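Endo-beta-1,2-glucanase (Talaromyces funiculosus, PDB 6IMV) hydrolyses internal beta-1,2-glucosidic linkages in beta-1,2-glucans, acting as a fungal endo-glycoside hydrolase. Local coordinates at residues W401-I406 with C487-T492; Q125-F130 with G139-F144; W257-G262 with A267-L272. One frame throughout, in Å; residues are numbered along the deposited sequence.

Contact 1. Residues W401-I406 with C487-T492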
loop_
_atom_site.group_PDB
_atom_site.type_symbol
_atom_site.label_atom_id
_atom_site.label_comp_id
_atom_site.label_asym_id
_atom_site.label_seq_id
_atom_site.Cartn_x
_atom_site.Cartn_y
_atom_site.Cartn_z
ATOM N N TRP A 401 -10.060 11.769 -6.456
ATOM C CA TRP A 401 -9.377 12.228 -5.257
ATOM C C TRP A 401 -9.934 13.595 -4.820
ATOM O O TRP A 401 -10.308 13.780 -3.661
ATOM C CB TRP A 401 -7.867 12.286 -5.510
ATOM C CG TRP A 401 -7.031 12.490 -4.285
ATOM C CD1 TRP A 401 -6.405 11.526 -3.547
ATOM C CD2 TRP A 401 -6.680 13.749 -3.678
ATOM N NE1 TRP A 401 -5.686 12.100 -2.533
ATOM C CE2 TRP A 401 -5.845 13.460 -2.580
ATOM C CE3 TRP A 401 -6.998 15.087 -3.943
ATOM C CZ2 TRP A 401 -5.336 14.458 -1.751
ATOM C CZ3 TRP A 401 -6.481 16.072 -3.130
ATOM C CH2 TRP A 401 -5.664 15.761 -2.049
ATOM N N ARG A 402 -9.984 14.542 -5.761
ATOM C CA ARG A 402 -10.467 15.896 -5.522
ATOM C C ARG A 402 -11.905 15.846 -4.990
ATOM O O ARG A 402 -12.233 16.497 -3.986
ATOM C CB ARG A 402 -10.396 16.735 -6.805
ATOM C CG ARG A 402 -11.041 18.109 -6.681
ATOM C CD ARG A 402 -11.016 18.917 -7.966
ATOM N NE ARG A 402 -11.921 20.057 -7.901
ATOM C CZ ARG A 402 -13.250 19.981 -7.901
ATOM N NH1 ARG A 402 -13.855 18.834 -8.156
ATOM N NH2 ARG A 402 -13.971 21.059 -7.615
ATOM N N ASN A 403 -12.756 15.074 -5.673
ATOM C CA ASN A 403 -14.181 14.965 -5.344
ATOM C C ASN A 403 -14.362 14.599 -3.861
ATOM O O ASN A 403 -15.171 15.205 -3.149
ATOM C CB ASN A 403 -14.913 13.978 -6.259
ATOM C CG ASN A 403 -16.406 14.234 -6.300
ATOM O OD1 ASN A 403 -16.841 15.237 -6.846
ATOM N ND2 ASN A 403 -17.195 13.343 -5.722
ATOM N N MET A 404 -13.583 13.628 -3.390
ATOM C CA MET A 404 -13.627 13.217 -1.990
ATOM C C MET A 404 -12.956 14.267 -1.089
ATOM O O MET A 404 -13.496 14.593 -0.035
ATOM C CB MET A 404 -12.964 11.850 -1.827
ATOM C CG MET A 404 -13.771 10.740 -2.480
ATOM S SD MET A 404 -13.022 9.113 -2.275
ATOM C CE MET A 404 -12.138 8.935 -3.824
ATOM N N ALA A 405 -11.820 14.830 -1.526
ATOM C CA ALA A 405 -11.027 15.801 -0.741
ATOM C C ALA A 405 -11.807 17.094 -0.470
ATOM O O ALA A 405 -11.581 17.767 0.529
ATOM C CB ALA A 405 -9.733 16.118 -1.453
ATOM N N ILE A 406 -12.731 17.430 -1.367
ATOM C CA ILE A 406 -13.565 18.626 -1.231
ATOM C C ILE A 406 -14.657 18.436 -0.167
ATOM O O ILE A 406 -15.199 19.416 0.340
ATOM C CB ILE A 406 -14.122 19.002 -2.614
ATOM C CG1 ILE A 406 -13.011 19.660 -3.424
ATOM C CG2 ILE A 406 -15.348 19.888 -2.525
ATOM C CD1 ILE A 406 -13.353 19.830 -4.859
ATOM N N CYS A 487 -14.997 6.497 -15.882
ATOM C CA CYS A 487 -16.041 7.445 -15.519
ATOM C C CYS A 487 -15.456 8.510 -14.587
ATOM O O CYS A 487 -14.511 8.245 -13.835
ATOM C CB CYS A 487 -17.225 6.728 -14.877
ATOM S SG CYS A 487 -18.156 5.703 -16.053
ATOM N N LEU A 488 -16.022 9.716 -14.667
ATOM C CA LEU A 488 -15.682 10.834 -13.805
ATOM C C LEU A 488 -16.768 10.963 -12.734
ATOM O O LEU A 488 -17.906 10.547 -12.953
ATOM C CB LEU A 488 -15.585 12.116 -14.646
ATOM C CG LEU A 488 -14.269 12.364 -15.393
ATOM C CD1 LEU A 488 -13.079 12.403 -14.454
ATOM C CD2 LEU A 488 -14.037 11.326 -16.478
ATOM N N PRO A 489 -16.456 11.546 -11.555
ATOM C CA PRO A 489 -17.450 11.751 -10.502
ATOM C C PRO A 489 -18.683 12.531 -10.990
ATOM O O PRO A 489 -18.534 13.488 -11.716
ATOM C CB PRO A 489 -16.747 12.592 -9.426
ATOM C CG PRO A 489 -15.260 12.517 -9.752
ATOM C CD PRO A 489 -15.131 12.073 -11.196
ATOM N N GLN A 490 -19.877 12.093 -10.580
ATOM C CA GLN A 490 -21.132 12.727 -11.005
ATOM C C GLN A 490 -21.927 13.252 -9.797
ATOM O O GLN A 490 -22.950 13.892 -9.980
ATOM C CB GLN A 490 -21.995 11.746 -11.802
ATOM C CG GLN A 490 -21.317 11.129 -13.009
ATOM C CD GLN A 490 -20.985 12.149 -14.062
ATOM O OE1 GLN A 490 -21.766 13.058 -14.316
ATOM N NE2 GLN A 490 -19.816 12.015 -14.672
ATOM N N GLU A 491 -21.472 12.947 -8.579
ATOM C CA GLU A 491 -22.098 13.395 -7.343
ATOM C C GLU A 491 -21.001 13.984 -6.445
ATOM O O GLU A 491 -19.850 13.523 -6.481
ATOM C CB GLU A 491 -22.784 12.224 -6.626
ATOM C CG GLU A 491 -24.092 11.771 -7.253
ATOM C CD GLU A 491 -24.001 10.864 -8.475
ATOM O OE1 GLU A 491 -23.013 10.107 -8.614
ATOM O OE2 GLU A 491 -24.941 10.914 -9.296
ATOM N N THR A 492 -21.370 14.977 -5.631
ATOM C CA THR A 492 -20.486 15.531 -4.611
ATOM C C THR A 492 -20.805 14.900 -3.247
ATOM O O THR A 492 -21.889 14.351 -3.038
ATOM C CB THR A 492 -20.597 17.060 -4.560
ATOM O OG1 THR A 492 -21.970 17.389 -4.348
ATOM C CG2 THR A 492 -20.091 17.717 -5.826
#
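N403 reaches from its helix to E491 and P489 through two torsions. The first (chi1 -158°) swings CG opposite the backbone N and out toward the loop 487-492, and the second (chi2 69°) turns the amide so that ND2 faces the carbonyl of E491. The resulting hydrogen bond, N403 ND2 to E491 O, is 2.8 Å long with an N-H...O angle of 155°. The donor lies in the carbonyl plane, while the acceptor is tilted slightly from the plane of the amide. The oxygen N403 OD1 is 3.5 Å from E491 O, but both are acceptors and no bond joins them. A second carbonyl, that of P341, also accepts from ND2, so two backbone oxygens grip this buried nitrogen and fix which way round the amide lies.

Van der Waals contact with a proline completes the fit. P489 CB sits over one face of the amide, 3.5 Å from N403 CG, and P489 CG lies 3.8 Å from N403 CB, the two side chains sliding past each other in opposite directions. At the border, T492 CG2 comes within 4.2 Å of N403 OD1. Within the loop, Q490 NE2 bonds back to L488 O (3.0 Å) from well above the carbonyl plane. C487 supplies further anchors: a disulfide to C333 on helix 318-337, and a bond from W400 NE1 to its O, a second tie to helix 394-405. An irregular late loop is thus clamped to that helix, in a helix-rich domain consistent with the (alpha/alpha)-barrel type of glycoside hydrolase.

Contact 2. Residues Q125-F130 with G139-F144. With BGC (beta-D-glucopyranose), chain D.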
loop_
_atom_site.group_PDB
_atom_site.type_symbol
_atom_site.label_atom_id
_atom_site.label_comp_id
_atom_site.label_asym_id
_atom_site.label_seq_id
_atom_site.Cartn_x
_atom_site.Cartn_y
_atom_site.Cartn_z
ATOM N N GLN A 125 19.316 0.247 11.588
ATOM C CA GLN A 125 19.869 0.030 12.932
ATOM C C GLN A 125 18.772 -0.564 13.838
ATOM O O GLN A 125 19.008 -1.543 14.539
ATOM C CB GLN A 125 20.457 1.325 13.499
ATOM C CG GLN A 125 21.706 1.789 12.765
ATOM C CD GLN A 125 22.282 3.072 13.309
ATOM O OE1 GLN A 125 22.462 3.241 14.509
ATOM N NE2 GLN A 125 22.600 3.992 12.414
ATOM N N THR A 126 17.563 0.011 13.778
ATOM C CA THR A 126 16.427 -0.418 14.590
ATOM C C THR A 126 15.986 -1.841 14.214
ATOM O O THR A 126 15.720 -2.669 15.109
ATOM C CB THR A 126 15.266 0.571 14.469
ATOM O OG1 THR A 126 15.779 1.873 14.784
ATOM C CG2 THR A 126 14.106 0.209 15.369
ATOM N N TYR A 127 15.902 -2.125 12.905
ATOM C CA TYR A 127 15.581 -3.462 12.394
ATOM C C TYR A 127 16.545 -4.493 12.996
ATOM O O TYR A 127 16.124 -5.575 13.389
ATOM C CB TYR A 127 15.681 -3.524 10.865
ATOM C CG TYR A 127 14.481 -3.066 10.066
ATOM C CD1 TYR A 127 13.709 -1.972 10.441
ATOM C CD2 TYR A 127 14.173 -3.685 8.865
ATOM C CE1 TYR A 127 12.635 -1.549 9.669
ATOM C CE2 TYR A 127 13.105 -3.276 8.080
ATOM C CZ TYR A 127 12.334 -2.201 8.481
ATOM O OH TYR A 127 11.293 -1.811 7.694
ATOM N N LEU A 128 17.840 -4.146 13.045
ATOM C CA LEU A 128 18.890 -5.078 13.459
ATOM C C LEU A 128 18.849 -5.306 14.983
ATOM O O LEU A 128 19.065 -6.435 15.427
ATOM C CB LEU A 128 20.258 -4.555 12.999
ATOM C CG LEU A 128 20.507 -4.542 11.485
ATOM C CD1 LEU A 128 21.964 -4.243 11.167
ATOM C CD2 LEU A 128 20.107 -5.847 10.815
ATOM N N ARG A 129 18.558 -4.263 15.770
ATOM C CA ARG A 129 18.360 -4.388 17.228
ATOM C C ARG A 129 17.152 -5.294 17.510
ATOM O O ARG A 129 17.170 -6.105 18.439
ATOM C CB ARG A 129 18.159 -3.021 17.894
ATOM C CG ARG A 129 19.391 -2.126 17.915
ATOM C CD ARG A 129 19.243 -0.949 18.880
ATOM N NE ARG A 129 18.039 -0.141 18.668
ATOM C CZ ARG A 129 17.916 0.831 17.761
ATOM N NH1 ARG A 129 18.926 1.127 16.954
ATOM N NH2 ARG A 129 16.787 1.519 17.677
ATOM N N PHE A 130 16.095 -5.152 16.704
ATOM C CA PHE A 130 14.901 -5.983 16.842
ATOM C C PHE A 130 15.238 -7.454 16.569
ATOM O O PHE A 130 14.783 -8.346 17.286
ATOM C CB PHE A 130 13.787 -5.527 15.897
ATOM C CG PHE A 130 12.541 -6.367 16.012
ATOM C CD1 PHE A 130 11.680 -6.207 17.083
ATOM C CD2 PHE A 130 12.250 -7.341 15.065
ATOM C CE1 PHE A 130 10.541 -6.995 17.200
ATOM C CE2 PHE A 130 11.112 -8.128 15.183
ATOM C CZ PHE A 130 10.258 -7.949 16.248
ATOM N N GLY A 139 14.163 -12.323 10.893
ATOM C CA GLY A 139 14.462 -11.101 10.140
ATOM C C GLY A 139 13.227 -10.423 9.555
ATOM O O GLY A 139 13.340 -9.372 8.909
ATOM N N PHE A 140 12.053 -11.012 9.793
ATOM C CA PHE A 140 10.765 -10.463 9.421
ATOM C C PHE A 140 10.227 -9.626 10.582
ATOM O O PHE A 140 10.740 -9.715 11.704
ATOM C CB PHE A 140 9.792 -11.595 9.080
ATOM C CG PHE A 140 10.221 -12.439 7.909
ATOM C CD1 PHE A 140 10.023 -11.995 6.611
ATOM C CD2 PHE A 140 10.826 -13.673 8.096
ATOM C CE1 PHE A 140 10.403 -12.771 5.529
ATOM C CE2 PHE A 140 11.208 -14.445 7.013
ATOM C CZ PHE A 140 10.995 -13.996 5.730
ATOM N N LEU A 141 9.195 -8.827 10.303
ATOM C CA LEU A 141 8.602 -7.950 11.307
ATOM C C LEU A 141 7.152 -8.353 11.564
ATOM O O LEU A 141 6.360 -8.496 10.631
ATOM C CB LEU A 141 8.651 -6.498 10.827
ATOM C CG LEU A 141 10.037 -5.912 10.567
ATOM C CD1 LEU A 141 9.908 -4.488 10.048
ATOM C CD2 LEU A 141 10.905 -5.954 11.815
ATOM N N PRO A 142 6.745 -8.463 12.846
ATOM C CA PRO A 142 5.339 -8.566 13.215
ATOM C C PRO A 142 4.744 -7.151 13.184
ATOM O O PRO A 142 5.442 -6.225 12.830
ATOM C CB PRO A 142 5.427 -9.090 14.649
ATOM C CG PRO A 142 6.636 -8.377 15.194
ATOM C CD PRO A 142 7.609 -8.352 14.031
ATOM N N TRP A 143 3.482 -6.998 13.573
ATOM C CA TRP A 143 2.998 -5.685 14.019
ATOM C C TRP A 143 3.789 -5.302 15.274
ATOM O O TRP A 143 3.992 -6.138 16.153
ATOM C CB TRP A 143 1.491 -5.704 14.283
ATOM C CG TRP A 143 0.662 -5.737 13.040
ATOM C CD1 TRP A 143 0.502 -6.788 12.187
ATOM C CD2 TRP A 143 -0.141 -4.666 12.509
ATOM N NE1 TRP A 143 -0.345 -6.447 11.168
ATOM C CE2 TRP A 143 -0.749 -5.151 11.334
ATOM C CE3 TRP A 143 -0.407 -3.352 12.912
ATOM C CZ2 TRP A 143 -1.590 -4.362 10.551
ATOM C CZ3 TRP A 143 -1.242 -2.573 12.139
ATOM C CH2 TRP A 143 -1.825 -3.076 10.974
ATOM N N PHE A 144 4.264 -4.059 15.323
ATOM C CA PHE A 144 5.233 -3.626 16.325
ATOM C C PHE A 144 4.831 -2.269 16.909
ATOM O O PHE A 144 4.120 -1.491 16.280
ATOM C CB PHE A 144 6.642 -3.536 15.727
ATOM C CG PHE A 144 6.751 -2.721 14.462
ATOM C CD1 PHE A 144 6.802 -1.333 14.506
ATOM C CD2 PHE A 144 6.820 -3.343 13.227
ATOM C CE1 PHE A 144 6.898 -0.591 13.337
ATOM C CE2 PHE A 144 6.936 -2.601 12.060
ATOM C CZ PHE A 144 6.974 -1.224 12.116
HETATM C C2 BGC D . -3.678 -7.315 6.515
HETATM C C3 BGC D . -2.319 -7.311 7.206
HETATM C C4 BGC D . -2.341 -8.246 8.409
HETATM C C5 BGC D . -2.765 -9.636 7.934
HETATM C C6 BGC D . -2.867 -10.688 9.016
HETATM C C1 BGC D . -4.076 -8.740 6.171
HETATM O O2 BGC D . -3.607 -6.601 5.288
HETATM O O3 BGC D . -1.963 -6.003 7.641
HETATM O O4 BGC D . -1.044 -8.303 8.983
HETATM O O5 BGC D . -4.044 -9.568 7.319
HETATM O O6 BGC D . -3.805 -10.266 9.979
#
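L141 divides its two methyl groups between the aromatic rings of Y127 and F130. CD1 stands over one face of the tyrosine in a CH-pi contact, 4.0 Å from the centroid of the Y127 ring and 25° off its normal. It is displaced toward the phenol end, with Y127 CZ as its closest atom at 3.7 Å, and the two side chains cross at about a right angle. The other methyl, L141 CD2, approaches F130 CD2 obliquely at 3.8 Å.

Pointing CG away from the backbone N (chi1 180°) extends the F130 ring to the loop, where it meets P142 from the opposite direction. F130 CZ and P142 CD are 3.5 Å apart, again at a slant, whereas the carbonyl oxygen of F140 lies at the ring edge, 3.8 Å from F130 CE2. One residue further on, W143 lines the glucose-binding pocket: its NE1 donates an almost straight bond (176°) of 3.0 Å to O4 of a glucose unit that D165 OD1 also hydrogen-bonds.

Around this buried loop, L169 of helix 163-182 touches both Y127 and L141, W195 of helix 186-210 meets the tyrosine ring edge-to-face, and the Y127 hydroxyl is hydrogen-bonded to E83 OE1. F140 packs on helix 186-210. M57 of strand 57-64 lies against T126, Y127 and F144, and the backbone bond of F144 with S78 takes 139-144 into the sheet.

Contact 3. Residues W257-G262 with A267-L272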
loop_
_atom_site.group_PDB
_atom_site.type_symbol
_atom_site.label_atom_id
_atom_site.label_comp_id
_atom_site.label_asym_id
_atom_site.label_seq_id
_atom_site.Cartn_x
_atom_site.Cartn_y
_atom_site.Cartn_z
ATOM N N TRP A 257 8.671 -14.069 -3.357
ATOM C CA TRP A 257 9.834 -14.095 -2.492
ATOM C C TRP A 257 10.292 -15.544 -2.266
ATOM O O TRP A 257 11.488 -15.851 -2.423
ATOM C CB TRP A 257 9.572 -13.370 -1.169
ATOM C CG TRP A 257 10.849 -12.963 -0.506
ATOM C CD1 TRP A 257 11.449 -13.537 0.575
ATOM C CD2 TRP A 257 11.734 -11.920 -0.950
ATOM N NE1 TRP A 257 12.627 -12.898 0.859
ATOM C CE2 TRP A 257 12.826 -11.899 -0.059
ATOM C CE3 TRP A 257 11.688 -10.990 -1.994
ATOM C CZ2 TRP A 257 13.868 -10.978 -0.190
ATOM C CZ3 TRP A 257 12.718 -10.083 -2.126
ATOM C CH2 TRP A 257 13.794 -10.083 -1.234
ATOM N N LEU A 258 9.341 -16.423 -1.922
ATOM C CA LEU A 258 9.614 -17.839 -1.724
ATOM C C LEU A 258 10.138 -18.464 -3.018
ATOM O O LEU A 258 11.126 -19.194 -2.990
ATOM C CB LEU A 258 8.348 -18.563 -1.251
ATOM C CG LEU A 258 8.026 -18.436 0.237
ATOM C CD1 LEU A 258 6.653 -19.009 0.537
ATOM C CD2 LEU A 258 9.093 -19.128 1.078
ATOM N N GLN A 259 9.467 -18.185 -4.143
ATOM C CA GLN A 259 9.832 -18.819 -5.407
ATOM C C GLN A 259 11.277 -18.468 -5.784
ATOM O O GLN A 259 12.058 -19.352 -6.100
ATOM C CB GLN A 259 8.905 -18.411 -6.548
ATOM C CG GLN A 259 9.469 -18.788 -7.913
ATOM C CD GLN A 259 8.436 -18.755 -9.009
ATOM O OE1 GLN A 259 7.250 -18.590 -8.762
ATOM N NE2 GLN A 259 8.890 -18.939 -10.239
ATOM N N PHE A 260 11.610 -17.179 -5.801
ATOM C CA PHE A 260 12.897 -16.752 -6.300
ATOM C C PHE A 260 14.024 -17.028 -5.299
ATOM O O PHE A 260 15.123 -17.322 -5.730
ATOM C CB PHE A 260 12.875 -15.275 -6.685
ATOM C CG PHE A 260 12.005 -14.974 -7.876
ATOM C CD1 PHE A 260 12.126 -15.707 -9.046
ATOM C CD2 PHE A 260 11.075 -13.946 -7.831
ATOM C CE1 PHE A 260 11.332 -15.416 -10.146
ATOM C CE2 PHE A 260 10.275 -13.664 -8.928
ATOM C CZ PHE A 260 10.405 -14.397 -10.087
ATOM N N PHE A 261 13.757 -16.911 -3.991
ATOM C CA PHE A 261 14.835 -16.812 -2.997
ATOM C C PHE A 261 14.743 -17.838 -1.860
ATOM O O PHE A 261 15.663 -17.912 -1.050
ATOM C CB PHE A 261 14.840 -15.408 -2.394
ATOM C CG PHE A 261 15.025 -14.322 -3.419
ATOM C CD1 PHE A 261 16.142 -14.320 -4.242
ATOM C CD2 PHE A 261 14.094 -13.297 -3.548
ATOM C CE1 PHE A 261 16.316 -13.323 -5.188
ATOM C CE2 PHE A 261 14.268 -12.302 -4.493
ATOM C CZ PHE A 261 15.375 -12.317 -5.317
ATOM N N GLY A 262 13.662 -18.617 -1.789
ATOM C CA GLY A 262 13.376 -19.427 -0.624
ATOM C C GLY A 262 14.093 -20.774 -0.614
ATOM O O GLY A 262 14.097 -21.431 0.417
ATOM N N ALA A 267 9.180 -28.630 -7.992
ATOM C CA ALA A 267 7.886 -29.222 -7.668
ATOM C C ALA A 267 7.100 -28.315 -6.707
ATOM O O ALA A 267 5.890 -28.183 -6.833
ATOM C CB ALA A 267 8.081 -30.601 -7.090
ATOM N N ASP A 268 7.796 -27.711 -5.738
ATOM C CA ASP A 268 7.175 -26.854 -4.734
ATOM C C ASP A 268 6.746 -25.515 -5.358
ATOM O O ASP A 268 5.707 -24.977 -4.984
ATOM C CB ASP A 268 8.111 -26.633 -3.547
ATOM C CG ASP A 268 8.073 -27.773 -2.544
ATOM O OD1 ASP A 268 6.964 -28.206 -2.183
ATOM O OD2 ASP A 268 9.144 -28.229 -2.154
ATOM N N ILE A 269 7.566 -24.987 -6.281
ATOM C CA ILE A 269 7.239 -23.780 -7.054
ATOM C C ILE A 269 5.959 -24.039 -7.861
ATOM O O ILE A 269 5.037 -23.220 -7.851
ATOM C CB ILE A 269 8.428 -23.338 -7.938
ATOM C CG1 ILE A 269 9.607 -22.845 -7.090
ATOM C CG2 ILE A 269 7.997 -22.286 -8.953
ATOM C CD1 ILE A 269 10.912 -22.716 -7.849
ATOM N N GLU A 270 5.884 -25.192 -8.530
ATOM C CA GLU A 270 4.690 -25.542 -9.298
ATOM C C GLU A 270 3.486 -25.647 -8.350
ATOM O O GLU A 270 2.395 -25.196 -8.684
ATOM C CB GLU A 270 4.895 -26.836 -10.088
ATOM C CG GLU A 270 4.035 -26.900 -11.336
ATOM C CD GLU A 270 4.587 -26.078 -12.489
ATOM O OE1 GLU A 270 5.828 -26.070 -12.670
ATOM O OE2 GLU A 270 3.788 -25.445 -13.210
ATOM N N ALA A 271 3.701 -26.211 -7.156
ATOM C CA ALA A 271 2.626 -26.367 -6.160
ATOM C C ALA A 271 2.125 -24.993 -5.671
ATOM O O ALA A 271 0.936 -24.841 -5.426
ATOM C CB ALA A 271 3.088 -27.240 -5.010
ATOM N N LEU A 272 3.022 -24.002 -5.538
ATOM C CA LEU A 272 2.621 -22.639 -5.157
ATOM C C LEU A 272 1.520 -22.138 -6.104
ATOM O O LEU A 272 0.486 -21.671 -5.660
ATOM C CB LEU A 272 3.826 -21.689 -5.213
ATOM C CG LEU A 272 4.858 -21.817 -4.094
ATOM C CD1 LEU A 272 6.001 -20.833 -4.322
ATOM C CD2 LEU A 272 4.231 -21.591 -2.725
#
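Q259 and I269 meet where the two helices come closest in backbone, their side chains crossing at about a right angle. The methyl I269 CG2 rests over a flat face of the glutamine amide, 3.6 Å from Q259 CD, and I269 CD1 reaches to 4.0 Å from Q259 O. More loosely, L272 CD1 approaches Q259 CB at 4.4 Å and L258 CB at 4.5 Å.

The amide is presented by an extended chain whose first torsion (chi1 166°) sends CG away from the backbone N. Its polar end is fixed by W273, one residue beyond 267-272, whose NE1 is hydrogen-bonded to Q259 OE1. Further out, L258 lies on A206 and A207 of helix 186-210, L264 in the connection touches L272, and Q259 also packs on T463 of helix 461-475.

The segment axes approach to 10.2 Å at 160°, making a nearly antiparallel helical hairpin closed by a very short turn. No hydrogen bond links the two segments themselves: a methyl covers one face of the amide, and the polar demand of OE1 is met by the indole of W273. One side chain thereby provides both an apolar surface and a polar anchor to the second helix.

In the fold
From the N terminus, contact 2 comes first, folding the chain back on helix 112-133 across only eight intervening residues as it heads into the sheet. Contact 3 follows, closing the four-residue connection between helices 252-261 and 266-276. Contact 1 spans far more, 80 residues, of which 36 are helix and 12 strand, before bringing the C-terminal loop onto helix 394-405. The three lie in series, none nesting or crossing. Contacts 2 and 3 come within about 5 Å at their nearest atoms and share helix 186-210, where A206 touches both. Contact 1 lies across the chain's centre from both, its centre 40 and 43 Å from those of contacts 2 and 3.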